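Local coordinates for protein L-ribulose 3-epimerase (Mesorhizobium loti, PDB 3VYL) that interconverts L-ribulose and L-xylulose by epimerising the ketose at C3, and probably also accepts D-psicose and D-tagatose, less efficiently, with a manganese ion bound in its TIM barrel, at residues Leu144-Val149 with Ala165-Thr170; Lys132-Ala137 with Asp173-His178. All coordinates share one frame; numbering follows the deposited sequence.

Both contacts are buried and lie on the outer wall of the same TIM barrel, their centres about 9 Å apart. Contact 1 sets strand 143-147 against helix 160-170; contact 2 sets the beginning of strand 175-180 against helix 120-139. The two strands are parallel neighbours, joined where Leu-144 O and Phe-176 N lie 2.7 Å apart, a probable hydrogen bond, and along the chain contact 1 is nested within the loop that contact 2 closes. Their chemistry differs with position. Contact 1 is wholly apolar across the interface, although its strand carries a manganese ligand, whereas contact 2, where the chain enters its strand, combines an amide-to-backbone carbonyl hydrogen bond with isoleucine packed on alanine.

Contact 1. Residues Leu144-Val149 with Ala165-Thr170; sequences LNLEIV and AFIEDT. With MN (manganese (II) ion), chain I.
Strand 143-147 and helix 160-170 are the first two elements of a beta-alpha-beta unit in the TIM barrel, and Leu-146 meets Phe-166 and Ile-167 where the helix covers the outside of the strand. One methyl of the leucine carries the contact: Leu-146 CD2 lies 3.4 Å from CD2 of the Phe-166 ring and also reaches its CE2. It approaches the ring obliquely, and the two side chains cross at about a right angle. The phenylalanine CG stands anti to its own backbone N (chi1 -176°), which carries the ring from the helix toward the strand, and Trp-123 meets that ring edge-to-face. The same leucine methyl comes within 4.4 Å of Ile-167 CG1, so one branched side chain from the strand is shared by two neighbouring residues of the helix. Three residues on from Ile-167, Thr-170 OG1 turns back to Ile-167 O in a 2.6 Å hydrogen bond, in the carbonyl plane and on a lone pair, which gives the proton of the buried hydroxyl an acceptor; this oxygen also accepts from Thr-170 N.

The next strand residue, Glu-147, belongs to the interior of the barrel. Its side chain runs out nearly straight from the strand, bringing OE2 to 2.1 Å from the manganese ion while OE1 stays at 3.4 Å from it, so the carboxylate binds through one oxygen. Asp-180, His-206 and Glu-241 are the other protein ligands, and a water lies 2.4 Å from the metal. A negatively charged side chain suits a divalent cation, just as leucine suits the hydrocarbon surface of the helix: across this interface the strand meets the helix through apolar contacts, with no hydrogen bond between the two segments, and it offers a charged ligand from its inward face.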
loop_
_atom_site.group_PDB
_atom_site.type_symbol
_atom_site.label_atom_id
_atom_site.label_comp_id
_atom_site.label_asym_id
_atom_site.label_seq_id
_atom_site.Cartn_x
_atom_site.Cartn_y
_atom_site.Cartn_z
ATOM N N LEU A 144 32.997 2.286 -9.148
ATOM C CA LEU A 144 32.150 3.354 -9.690
ATOM C C LEU A 144 30.671 2.935 -9.644
ATOM O O LEU A 144 30.272 1.928 -10.245
ATOM C CB LEU A 144 32.536 3.725 -11.130
ATOM C CG LEU A 144 33.876 4.340 -11.580
ATOM C CD1 LEU A 144 33.806 4.675 -13.067
ATOM C CD2 LEU A 144 34.315 5.561 -10.777
ATOM N N ASN A 145 29.863 3.712 -8.931
ATOM C CA ASN A 145 28.429 3.454 -8.855
ATOM C C ASN A 145 27.640 4.565 -9.520
ATOM O O ASN A 145 27.595 5.694 -9.030
ATOM C CB ASN A 145 27.990 3.260 -7.407
ATOM C CG ASN A 145 28.976 2.429 -6.618
ATOM O OD1 ASN A 145 30.051 2.913 -6.257
ATOM N ND2 ASN A 145 28.628 1.167 -6.362
ATOM N N LEU A 146 27.033 4.218 -10.648
ATOM C CA LEU A 146 26.289 5.142 -11.488
ATOM C C LEU A 146 24.923 5.486 -10.899
ATOM O O LEU A 146 24.059 4.604 -10.838
ATOM C CB LEU A 146 26.102 4.496 -12.853
ATOM C CG LEU A 146 27.082 4.819 -13.979
ATOM C CD1 LEU A 146 28.539 4.886 -13.536
ATOM C CD2 LEU A 146 26.887 3.827 -15.109
ATOM N N GLU A 147 24.715 6.740 -10.462
ATOM C CA GLU A 147 23.397 7.111 -9.923
ATOM C C GLU A 147 22.381 7.251 -11.025
ATOM O O GLU A 147 22.617 7.903 -12.049
ATOM C CB GLU A 147 23.380 8.345 -9.008
ATOM C CG GLU A 147 22.122 8.383 -8.130
ATOM C CD GLU A 147 22.061 9.513 -7.106
ATOM O OE1 GLU A 147 23.027 10.283 -6.970
ATOM O OE2 GLU A 147 21.029 9.641 -6.416
ATOM N N ILE A 148 21.257 6.586 -10.797
ATOM C CA ILE A 148 20.105 6.601 -11.677
ATOM C C ILE A 148 19.160 7.668 -11.148
ATOM O O ILE A 148 18.741 7.612 -9.993
ATOM C CB ILE A 148 19.411 5.235 -11.646
ATOM C CG1 ILE A 148 20.429 4.123 -11.918
ATOM C CG2 ILE A 148 18.247 5.197 -12.624
ATOM C CD1 ILE A 148 21.118 4.190 -13.274
ATOM N N VAL A 149 18.839 8.644 -11.988
ATOM C CA VAL A 149 18.093 9.817 -11.528
ATOM C C VAL A 149 16.870 10.119 -12.385
ATOM O O VAL A 149 16.715 9.567 -13.481
ATOM C CB VAL A 149 18.997 11.077 -11.394
ATOM C CG1 VAL A 149 20.082 10.844 -10.352
ATOM C CG2 VAL A 149 19.609 11.464 -12.723
ATOM N N ALA A 165 21.677 -2.077 -18.882
ATOM C CA ALA A 165 22.059 -2.042 -20.289
ATOM C C ALA A 165 23.304 -1.203 -20.497
ATOM O O ALA A 165 24.242 -1.618 -21.186
ATOM C CB ALA A 165 20.924 -1.488 -21.136
ATOM N N PHE A 166 23.305 -0.012 -19.904
ATOM C CA PHE A 166 24.447 0.879 -20.006
ATOM C C PHE A 166 25.718 0.196 -19.498
ATOM O O PHE A 166 26.723 0.184 -20.199
ATOM C CB PHE A 166 24.189 2.183 -19.256
ATOM C CG PHE A 166 25.289 3.184 -19.396
ATOM C CD1 PHE A 166 25.322 4.052 -20.488
ATOM C CD2 PHE A 166 26.297 3.261 -18.445
ATOM C CE1 PHE A 166 26.335 4.987 -20.620
ATOM C CE2 PHE A 166 27.310 4.194 -18.572
ATOM C CZ PHE A 166 27.326 5.054 -19.663
ATOM N N ILE A 167 25.658 -0.369 -18.291
ATOM C CA ILE A 167 26.777 -1.104 -17.716
ATOM C C ILE A 167 27.235 -2.214 -18.662
ATOM O O ILE A 167 28.433 -2.347 -18.948
ATOM C CB ILE A 167 26.421 -1.697 -16.344
ATOM C CG1 ILE A 167 26.294 -0.574 -15.308
ATOM C CG2 ILE A 167 27.475 -2.713 -15.925
ATOM C CD1 ILE A 167 25.939 -1.039 -13.914
ATOM N N GLU A 168 26.266 -2.980 -19.160
ATOM C CA GLU A 168 26.498 -4.020 -20.150
ATOM C C GLU A 168 27.387 -3.489 -21.271
ATOM O O GLU A 168 28.379 -4.119 -21.624
ATOM C CB GLU A 168 25.155 -4.477 -20.712
ATOM C CG GLU A 168 25.031 -5.952 -21.036
ATOM C CD GLU A 168 23.583 -6.356 -21.282
ATOM O OE1 GLU A 168 23.327 -7.132 -22.237
ATOM O OE2 GLU A 168 22.694 -5.890 -20.526
ATOM N N ASP A 169 27.039 -2.316 -21.803
ATOM C CA ASP A 169 27.779 -1.677 -22.899
ATOM C C ASP A 169 29.197 -1.221 -22.542
ATOM O O ASP A 169 30.045 -1.112 -23.430
ATOM C CB ASP A 169 26.986 -0.498 -23.471
ATOM C CG ASP A 169 25.721 -0.938 -24.179
ATOM O OD1 ASP A 169 25.486 -2.159 -24.278
ATOM O OD2 ASP A 169 24.955 -0.065 -24.638
ATOM N N THR A 170 29.453 -0.954 -21.259
ATOM C CA THR A 170 30.781 -0.492 -20.831
ATOM C C THR A 170 31.791 -1.640 -20.778
ATOM O O THR A 170 33.004 -1.414 -20.783
ATOM C CB THR A 170 30.761 0.217 -19.458
ATOM O OG1 THR A 170 30.411 -0.717 -18.426
ATOM C CG2 THR A 170 29.790 1.393 -19.467
HETATM MN MN MN I . 20.771 10.416 -4.482
HETATM O O HOH W 1 20.939 12.569 -5.458
#

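Contact 2. Residues Lys132-Ala137 with Asp173-His178; sequences KVAETA and DNIFLH
Asn-174 and Ile-175 bring the start of the second segment against Ala-134 and Ala-137 of the helix. Just before them, Asp-173 turns its carboxylate to Lys-138 in a salt bridge. The Asn-174 side chain, with CG beside the carbonyl carbon and opposite the backbone N (chi1 -159°), extends toward the helix, and its ND2 donates to Ala-134 O over 3.2 Å. The bond is nearly straight at 170°; the acceptor lies almost in the amide plane, the donor tilted 20° from the carbonyl plane. ND2 also bonds to Val-142 O, its stronger partner, so one amide nitrogen joins helix 120-139 to the turn before strand 143-147. Were this residue an alanine, both carbonyl oxygens would probably lose this donor and a gap is likely to open beside Ala-137 CB, 3.7 Å from ND2. In the TIM barrel, helix 120-139, which precedes strand 143-147, leans here on the entry of the next strand, 175-180, whose first residue is Ile-175. Its CG1 packs 3.7 Å from Ala-134 CB; the small alanine lets the helix backbone come near, and the longer isoleucine reaches it. Further along, Phe-176 and His-178 join strand 143-147 through backbone hydrogen bonds.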
loop_
_atom_site.group_PDB
_atom_site.type_symbol
_atom_site.label_atom_id
_atom_site.label_comp_id
_atom_site.label_asym_id
_atom_site.label_seq_id
_atom_site.Cartn_x
_atom_site.Cartn_y
_atom_site.Cartn_z
ATOM N N LYS A 132 36.850 3.373 -19.248
ATOM C CA LYS A 132 38.250 3.695 -18.964
ATOM C C LYS A 132 38.470 4.196 -17.541
ATOM O O LYS A 132 39.426 3.793 -16.868
ATOM C CB LYS A 132 38.787 4.718 -19.963
ATOM C CG LYS A 132 38.980 4.165 -21.365
ATOM C CD LYS A 132 40.138 4.855 -22.073
ATOM C CE LYS A 132 39.795 6.268 -22.525
ATOM N NZ LYS A 132 38.720 6.282 -23.560
ATOM N N VAL A 133 37.583 5.074 -17.086
ATOM C CA VAL A 133 37.716 5.686 -15.774
ATOM C C VAL A 133 37.532 4.638 -14.677
ATOM O O VAL A 133 38.035 4.800 -13.552
ATOM C CB VAL A 133 36.718 6.847 -15.616
ATOM C CG1 VAL A 133 36.904 7.551 -14.281
ATOM C CG2 VAL A 133 36.878 7.835 -16.764
ATOM N N ALA A 134 36.826 3.557 -15.017
ATOM C CA ALA A 134 36.638 2.417 -14.115
ATOM C C ALA A 134 37.947 1.684 -13.833
ATOM O O ALA A 134 38.185 1.233 -12.705
ATOM C CB ALA A 134 35.603 1.458 -14.682
ATOM N N GLU A 135 38.793 1.571 -14.856
ATOM C CA GLU A 135 40.131 0.999 -14.672
ATOM C C GLU A 135 40.956 1.834 -13.699
ATOM O O GLU A 135 41.589 1.281 -12.790
ATOM C CB GLU A 135 40.870 0.821 -16.006
ATOM C CG GLU A 135 40.224 -0.162 -16.982
ATOM C CD GLU A 135 39.779 -1.467 -16.325
ATOM O OE1 GLU A 135 40.570 -2.073 -15.553
ATOM O OE2 GLU A 135 38.629 -1.891 -16.586
ATOM N N THR A 136 40.926 3.159 -13.876
ATOM C CA THR A 136 41.607 4.078 -12.963
ATOM C C THR A 136 41.087 3.851 -11.556
ATOM O O THR A 136 41.864 3.791 -10.596
ATOM C CB THR A 136 41.366 5.553 -13.338
ATOM O OG1 THR A 136 41.948 5.835 -14.615
ATOM C CG2 THR A 136 41.965 6.490 -12.291
ATOM N N ALA A 137 39.768 3.715 -11.446
ATOM C CA ALA A 137 39.116 3.516 -10.159
ATOM C C ALA A 137 39.535 2.189 -9.511
ATOM O O ALA A 137 39.835 2.143 -8.307
ATOM C CB ALA A 137 37.600 3.602 -10.321
ATOM N N ASP A 173 33.665 -4.442 -15.161
ATOM C CA ASP A 173 33.252 -5.110 -13.939
ATOM C C ASP A 173 33.611 -4.278 -12.697
ATOM O O ASP A 173 33.715 -4.814 -11.588
ATOM C CB ASP A 173 33.869 -6.511 -13.854
ATOM C CG ASP A 173 35.393 -6.497 -13.971
ATOM O OD1 ASP A 173 35.921 -7.286 -14.790
ATOM O OD2 ASP A 173 36.063 -5.711 -13.253
ATOM N N ASN A 174 33.823 -2.975 -12.891
ATOM C CA ASN A 174 33.970 -2.058 -11.764
ATOM C C ASN A 174 32.935 -0.926 -11.813
ATOM O O ASN A 174 33.040 0.086 -11.112
ATOM C CB ASN A 174 35.400 -1.521 -11.654
ATOM C CG ASN A 174 35.711 -0.993 -10.263
ATOM O OD1 ASN A 174 35.194 -1.504 -9.268
ATOM N ND2 ASN A 174 36.539 0.045 -10.188
ATOM N N ILE A 175 31.925 -1.110 -12.652
ATOM C CA ILE A 175 30.818 -0.172 -12.710
ATOM C C ILE A 175 29.524 -0.829 -12.215
ATOM O O ILE A 175 29.023 -1.788 -12.808
ATOM C CB ILE A 175 30.658 0.446 -14.117
ATOM C CG1 ILE A 175 31.905 1.257 -14.479
ATOM C CG2 ILE A 175 29.424 1.337 -14.170
ATOM C CD1 ILE A 175 31.987 1.654 -15.935
ATOM N N PHE A 176 29.009 -0.304 -11.108
ATOM C CA PHE A 176 27.765 -0.786 -10.519
ATOM C C PHE A 176 26.666 0.282 -10.538
ATOM O O PHE A 176 26.870 1.389 -11.045
ATOM C CB PHE A 176 28.019 -1.289 -9.096
ATOM C CG PHE A 176 29.037 -2.388 -9.020
ATOM C CD1 PHE A 176 28.729 -3.678 -9.458
ATOM C CD2 PHE A 176 30.315 -2.140 -8.514
ATOM C CE1 PHE A 176 29.672 -4.693 -9.390
ATOM C CE2 PHE A 176 31.260 -3.157 -8.448
ATOM C CZ PHE A 176 30.937 -4.430 -8.886
ATOM N N LEU A 177 25.499 -0.067 -9.998
ATOM C CA LEU A 177 24.365 0.851 -9.921
ATOM C C LEU A 177 24.247 1.532 -8.571
ATOM O O LEU A 177 24.461 0.917 -7.515
ATOM C CB LEU A 177 23.043 0.149 -10.233
ATOM C CG LEU A 177 22.776 -0.322 -11.653
ATOM C CD1 LEU A 177 21.469 -1.098 -11.651
ATOM C CD2 LEU A 177 22.735 0.843 -12.633
ATOM N N HIS A 178 23.898 2.813 -8.638
ATOM C CA HIS A 178 23.557 3.602 -7.479
ATOM C C HIS A 178 22.115 3.952 -7.666
ATOM O O HIS A 178 21.753 4.742 -8.543
ATOM C CB HIS A 178 24.465 4.828 -7.405
ATOM C CG HIS A 178 24.140 5.784 -6.272
ATOM N ND1 HIS A 178 24.702 7.008 -6.178
ATOM C CD2 HIS A 178 23.264 5.675 -5.197
ATOM C CE1 HIS A 178 24.227 7.639 -5.095
ATOM N NE2 HIS A 178 23.343 6.831 -4.498
#